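Local coordinates for protein ORF10 (Moritella marina, PDB 6RIW) that probably catalyses the chain-extending condensation steps of polyunsaturated fatty acid synthesis, this piece being the ketosynthase-chain length factor didomain of a larger synthase subunit, at residues S128-F133 and E587-R592; L155-A160 and P947-N952. All blocks are in the same frame, centred on the assembly; numbering follows the deposited sequence.

Contact 1 of 2, residues S128-F133 and E587-R592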
# COMPACT_ATOMS: atom_id res chain seq x y z
N SER A 128 -1.10 1.64 -15.95
CA SER A 128 -2.47 1.33 -16.37
C SER A 128 -3.52 2.13 -15.61
O SER A 128 -4.53 2.53 -16.19
CB SER A 128 -2.74 -0.17 -16.20
OG SER A 128 -1.85 -0.94 -16.99
N SER A 129 -3.34 2.33 -14.30
CA SER A 129 -4.38 3.06 -13.56
C SER A 129 -4.57 4.48 -14.09
O SER A 129 -5.70 5.00 -14.10
CB SER A 129 -4.08 3.04 -12.05
OG SER A 129 -2.99 3.88 -11.69
N ASN A 130 -3.49 5.11 -14.59
CA ASN A 130 -3.57 6.42 -15.22
C ASN A 130 -4.65 6.46 -16.29
O ASN A 130 -5.37 7.46 -16.42
CB ASN A 130 -2.23 6.81 -15.86
CG ASN A 130 -1.15 7.16 -14.87
OD1 ASN A 130 -1.40 7.47 -13.71
ND2 ASN A 130 0.10 7.11 -15.35
N GLN A 131 -4.76 5.39 -17.08
CA GLN A 131 -5.68 5.40 -18.22
C GLN A 131 -7.13 5.55 -17.77
O GLN A 131 -7.96 6.05 -18.54
CB GLN A 131 -5.54 4.12 -19.05
CG GLN A 131 -4.19 3.92 -19.73
CD GLN A 131 -4.14 4.55 -21.11
OE1 GLN A 131 -5.11 5.17 -21.56
NE2 GLN A 131 -3.00 4.41 -21.79
N LEU A 132 -7.44 5.15 -16.55
CA LEU A 132 -8.81 5.18 -16.06
C LEU A 132 -9.23 6.55 -15.52
O LEU A 132 -10.43 6.77 -15.36
CB LEU A 132 -9.01 4.13 -14.95
CG LEU A 132 -8.83 2.67 -15.41
CD1 LEU A 132 -8.65 1.73 -14.22
CD2 LEU A 132 -10.02 2.22 -16.22
N PHE A 133 -8.30 7.46 -15.25
CA PHE A 133 -8.66 8.70 -14.57
C PHE A 133 -8.24 9.96 -15.31
O PHE A 133 -8.91 10.99 -15.20
CB PHE A 133 -8.07 8.70 -13.16
CG PHE A 133 -8.53 7.53 -12.36
CD1 PHE A 133 -9.89 7.41 -12.03
CD2 PHE A 133 -7.65 6.51 -12.00
CE1 PHE A 133 -10.34 6.30 -11.32
CE2 PHE A 133 -8.08 5.41 -11.28
CZ PHE A 133 -9.43 5.28 -10.94
N GLU A 587 -7.03 10.24 -6.00
CA GLU A 587 -6.73 11.61 -6.42
C GLU A 587 -5.26 11.83 -6.73
O GLU A 587 -4.90 12.87 -7.31
CB GLU A 587 -7.21 12.64 -5.37
CG GLU A 587 -8.73 12.66 -5.23
CD GLU A 587 -9.22 13.78 -4.30
OE1 GLU A 587 -8.41 14.37 -3.55
OE2 GLU A 587 -10.44 14.06 -4.31
N LEU A 588 -4.39 10.88 -6.39
CA LEU A 588 -2.99 11.01 -6.77
C LEU A 588 -2.77 11.07 -8.29
O LEU A 588 -1.71 11.53 -8.73
CB LEU A 588 -2.17 9.84 -6.19
CG LEU A 588 -1.99 9.82 -4.66
CD1 LEU A 588 -1.15 8.61 -4.27
CD2 LEU A 588 -1.35 11.11 -4.18
N HIS A 589 -3.74 10.60 -9.08
CA HIS A 589 -3.63 10.71 -10.54
C HIS A 589 -3.69 12.15 -11.00
O HIS A 589 -3.28 12.44 -12.13
CB HIS A 589 -4.74 9.88 -11.21
CG HIS A 589 -4.59 8.41 -10.95
ND1 HIS A 589 -5.28 7.76 -9.95
CD2 HIS A 589 -3.81 7.47 -11.54
CE1 HIS A 589 -4.93 6.48 -9.93
NE2 HIS A 589 -4.05 6.27 -10.90
N GLN A 590 -4.17 13.06 -10.15
CA GLN A 590 -4.21 14.46 -10.54
C GLN A 590 -2.82 15.04 -10.71
O GLN A 590 -2.65 16.02 -11.45
CB GLN A 590 -5.01 15.27 -9.51
CG GLN A 590 -6.48 14.89 -9.49
CD GLN A 590 -7.22 15.46 -8.30
OE1 GLN A 590 -6.74 16.39 -7.67
NE2 GLN A 590 -8.40 14.91 -7.99
N TYR A 591 -1.81 14.47 -10.05
CA TYR A 591 -0.46 15.03 -10.15
C TYR A 591 0.10 14.87 -11.57
O TYR A 591 0.57 15.85 -12.18
CB TYR A 591 0.47 14.40 -9.13
CG TYR A 591 1.85 14.93 -9.30
CD1 TYR A 591 2.13 16.27 -9.06
CD2 TYR A 591 2.88 14.11 -9.74
CE1 TYR A 591 3.40 16.79 -9.27
CE2 TYR A 591 4.16 14.61 -9.94
CZ TYR A 591 4.41 15.95 -9.70
OH TYR A 591 5.67 16.44 -9.90
N ARG A 592 0.08 13.65 -12.11
CA ARG A 592 0.45 13.52 -13.52
C ARG A 592 -0.57 14.21 -14.42
O ARG A 592 -0.22 14.71 -15.50
CB ARG A 592 0.60 12.04 -13.91
CG ARG A 592 1.07 11.89 -15.37
CD ARG A 592 1.45 10.47 -15.75
NE ARG A 592 1.80 10.45 -17.17
CZ ARG A 592 2.58 9.54 -17.76
NH1 ARG A 592 3.09 8.56 -17.05
NH2 ARG A 592 2.84 9.63 -19.06

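Contact 2 of 2, residues L155-A160 and P947-N952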
# COMPACT_ATOMS: atom_id res chain seq x y z
N LEU A 155 -7.49 19.36 -26.99
CA LEU A 155 -6.36 18.84 -26.24
C LEU A 155 -6.03 17.43 -26.71
O LEU A 155 -6.92 16.64 -27.03
CB LEU A 155 -6.68 18.85 -24.75
CG LEU A 155 -5.56 18.48 -23.78
CD1 LEU A 155 -4.46 19.51 -23.82
CD2 LEU A 155 -6.18 18.41 -22.38
N THR A 156 -4.74 17.10 -26.73
CA THR A 156 -4.34 15.74 -27.07
C THR A 156 -4.38 14.85 -25.83
O THR A 156 -4.21 15.31 -24.70
CB THR A 156 -2.95 15.71 -27.71
OG1 THR A 156 -1.98 16.20 -26.78
CG2 THR A 156 -2.92 16.58 -28.98
N HIS A 157 -4.62 13.55 -26.05
CA HIS A 157 -4.57 12.58 -24.95
C HIS A 157 -3.15 12.51 -24.36
O HIS A 157 -2.14 12.70 -25.04
CB HIS A 157 -5.05 11.21 -25.45
CG HIS A 157 -5.61 10.32 -24.38
ND1 HIS A 157 -6.89 10.46 -23.90
CD2 HIS A 157 -5.07 9.28 -23.71
CE1 HIS A 157 -7.11 9.54 -22.98
NE2 HIS A 157 -6.02 8.81 -22.84
N TYR A 158 -3.07 12.21 -23.05
CA TYR A 158 -1.78 12.30 -22.35
C TYR A 158 -0.76 11.28 -22.86
O TYR A 158 0.45 11.56 -22.84
CB TYR A 158 -2.00 12.15 -20.84
CG TYR A 158 -2.16 10.72 -20.37
CD1 TYR A 158 -3.35 10.04 -20.58
CD2 TYR A 158 -1.12 10.07 -19.71
CE1 TYR A 158 -3.50 8.69 -20.15
CE2 TYR A 158 -1.25 8.73 -19.27
CZ TYR A 158 -2.43 8.06 -19.50
OH TYR A 158 -2.53 6.75 -19.07
N THR A 159 -1.20 10.11 -23.32
CA THR A 159 -0.33 9.10 -23.93
C THR A 159 -1.20 8.34 -24.92
O THR A 159 -2.38 8.65 -25.10
CB THR A 159 0.30 8.18 -22.87
OG1 THR A 159 1.40 7.44 -23.42
CG2 THR A 159 -0.72 7.18 -22.31
N ALA A 160 -0.63 7.33 -25.58
CA ALA A 160 -1.48 6.54 -26.47
C ALA A 160 -2.61 5.93 -25.65
O ALA A 160 -2.34 5.25 -24.65
CB ALA A 160 -0.69 5.44 -27.17
N PRO A 947 -7.22 13.13 -29.92
CA PRO A 947 -7.89 13.95 -28.91
C PRO A 947 -8.11 13.14 -27.64
O PRO A 947 -7.92 11.92 -27.61
CB PRO A 947 -9.21 14.31 -29.58
CG PRO A 947 -9.47 13.17 -30.53
CD PRO A 947 -8.14 12.65 -30.97
N VAL A 948 -8.50 13.84 -26.56
CA VAL A 948 -8.77 13.15 -25.29
C VAL A 948 -9.88 12.14 -25.47
O VAL A 948 -10.95 12.46 -25.99
CB VAL A 948 -9.13 14.16 -24.19
CG1 VAL A 948 -9.50 13.41 -22.87
CG2 VAL A 948 -7.96 15.11 -23.91
N MET A 949 -9.63 10.90 -25.06
CA MET A 949 -10.60 9.82 -25.24
C MET A 949 -11.29 9.51 -23.92
O MET A 949 -10.63 9.34 -22.89
CB MET A 949 -9.93 8.55 -25.77
CG MET A 949 -9.14 8.77 -27.06
SD MET A 949 -10.23 9.26 -28.42
CE MET A 949 -11.13 7.72 -28.62
N MET A 950 -12.62 9.38 -23.97
CA MET A 950 -13.42 9.19 -22.76
C MET A 950 -13.89 7.75 -22.56
O MET A 950 -14.58 7.49 -21.57
CB MET A 950 -14.64 10.11 -22.80
CG MET A 950 -14.29 11.57 -23.05
SD MET A 950 -13.44 12.23 -21.63
CE MET A 950 -14.89 12.66 -20.66
N ASP A 951 -13.54 6.83 -23.47
CA ASP A 951 -14.10 5.48 -23.47
C ASP A 951 -13.91 4.76 -22.14
O ASP A 951 -14.79 3.99 -21.72
CB ASP A 951 -13.44 4.62 -24.57
CG ASP A 951 -13.39 5.30 -25.91
OD1 ASP A 951 -12.56 6.23 -26.08
OD2 ASP A 951 -14.18 4.90 -26.81
N ASN A 952 -12.76 4.94 -21.48
CA ASN A 952 -12.49 4.20 -20.25
C ASN A 952 -13.37 4.64 -19.08
O ASN A 952 -13.43 3.93 -18.07
CB ASN A 952 -11.02 4.35 -19.87
CG ASN A 952 -10.13 3.39 -20.63
OD1 ASN A 952 -10.54 2.29 -20.97
ND2 ASN A 952 -8.91 3.81 -20.90
O HOH W 1 -9.70 16.76 -27.10
O HOH W 2 -7.16 6.71 -21.07

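Contact 1 of 2, residues S128-F133 and E587-R592
Segment 128-133, at the N-terminal end of helix 129-148, meets 587-592, which leads into helix 589-595, and their backbones come closest at Asn130 and His589, with CA atoms 6.3 Å apart. His589 is directed toward the other segment and buries the largest area in the contact. Its imidazole is held by its edge: NE2 is hydrogen-bonded to Ser129 OG at 2.7 Å, the hydroxyl lying in the ring plane. Serine suits this place because it carries, on a short stem, a hydroxyl that can donate and accept; with chi1 at 72° its OG sits between the backbone N and the carbonyl carbon, where it also bonds to Thr126 N. Beside it, again at the ring edge, Asn130 OD1 approaches His589 CD2 to 3.2 Å, the amide standing almost perpendicular to the ring (89°). Phe133 covers one face of the imidazole off-centre, CD2 lying 3.4 Å from His589 ND1; the two ring planes are inclined by 39°, an oblique pairing. Phe133 itself has Leu132 CB over the centre of one face. The other end of the Asn130 amide turns to Arg592, whose extended chain passes with CD 3.6 Å from Asn130 ND2. This is no bond between them: both reach Asp227, which receives a hydrogen bond from Asn130 ND2 and a salt bridge from Arg592 NH1, while Asn596 takes Arg592 NE. A long, multiply donating arginine is apt where one group must serve several acceptors. With Leu586 O bonded to ND1 and Ser129 to NE2, both nitrogens of a buried histidine are satisfied and its rotation is fixed. The chemistry is thus that of a buried polar seam with a phenyl laid over one face of the histidine, between the ketosynthase and chain length factor halves, consistent with this family's pseudodimeric interface.

Contact 2 of 2, residues L155-A160 and P947-N952
The imidazole of His157 has Val948 CA at its edge, in the ring plane and 3.6 Å from ND1; a water and Thr159 O also lie at the edge, the latter beside CD2. Met949 N comes in tilted, 29° out of the ring plane, yet donates to His157 ND1 at 3.0 Å in a nearly straight bond (172°). A chi1 of -154° carries CG away from the backbone N and lays the ring alongside 947-952, where a histidine is apt because its ND1 stands in for a backbone acceptor. Its NE2 meets the second water at 3.0 Å, which is weakly bonded to Asn952 ND2. ND1 directly, and NE2 through a water, thus link the two segments.

Further back the backbones run as a single beta bridge between Thr156 and Pro947. Leu155 O takes a weak bond from Val948 N and a shorter one, at 2.8 Å, from a water that also accepts from Val948 N. Pro947 CA makes a CH...O contact with the same Leu155 O at 3.4 Å. Val948 CG2, beside its backbone N, packs 4.0 Å from Leu155 CB next to the bridge, two apolar side chains suited to meeting where Leu155 is buried.

This irregular pairing is flanked by helices. Leu155 rests on Gln600 and Ile601 of helix 597-608, Tyr158 leans on Asn130 and Gln131 of helix 129-148, and Met950 reaches Val515 and Ser518 of helix 513-519.

Overall arrangement
Contacts 1 and 2 have centres about 13 Å apart and lie on the same side of the chain's centre. Both lie beside helix 129-148: contact 1 contains its N-terminal end, and contact 2 lies on the loop after it, whose Tyr158 and Thr159 pack back on the helix. Their segments alternate along the chain: 128-133, 155-160, 587-592, 947-952. They also touch directly, Gln131 NE2 probably bonding to Ala160 O at 3.0 Å. Contact 1 joins the two ketosynthase-like halves in a buried place, whereas contact 2 is partly buried. Helix 597-608, just beyond helix 589-595, also packs on that loop. The ketosynthase half thus meets both the chain length factor half and the later chain in one region, consistent with a tightly assembled didomain.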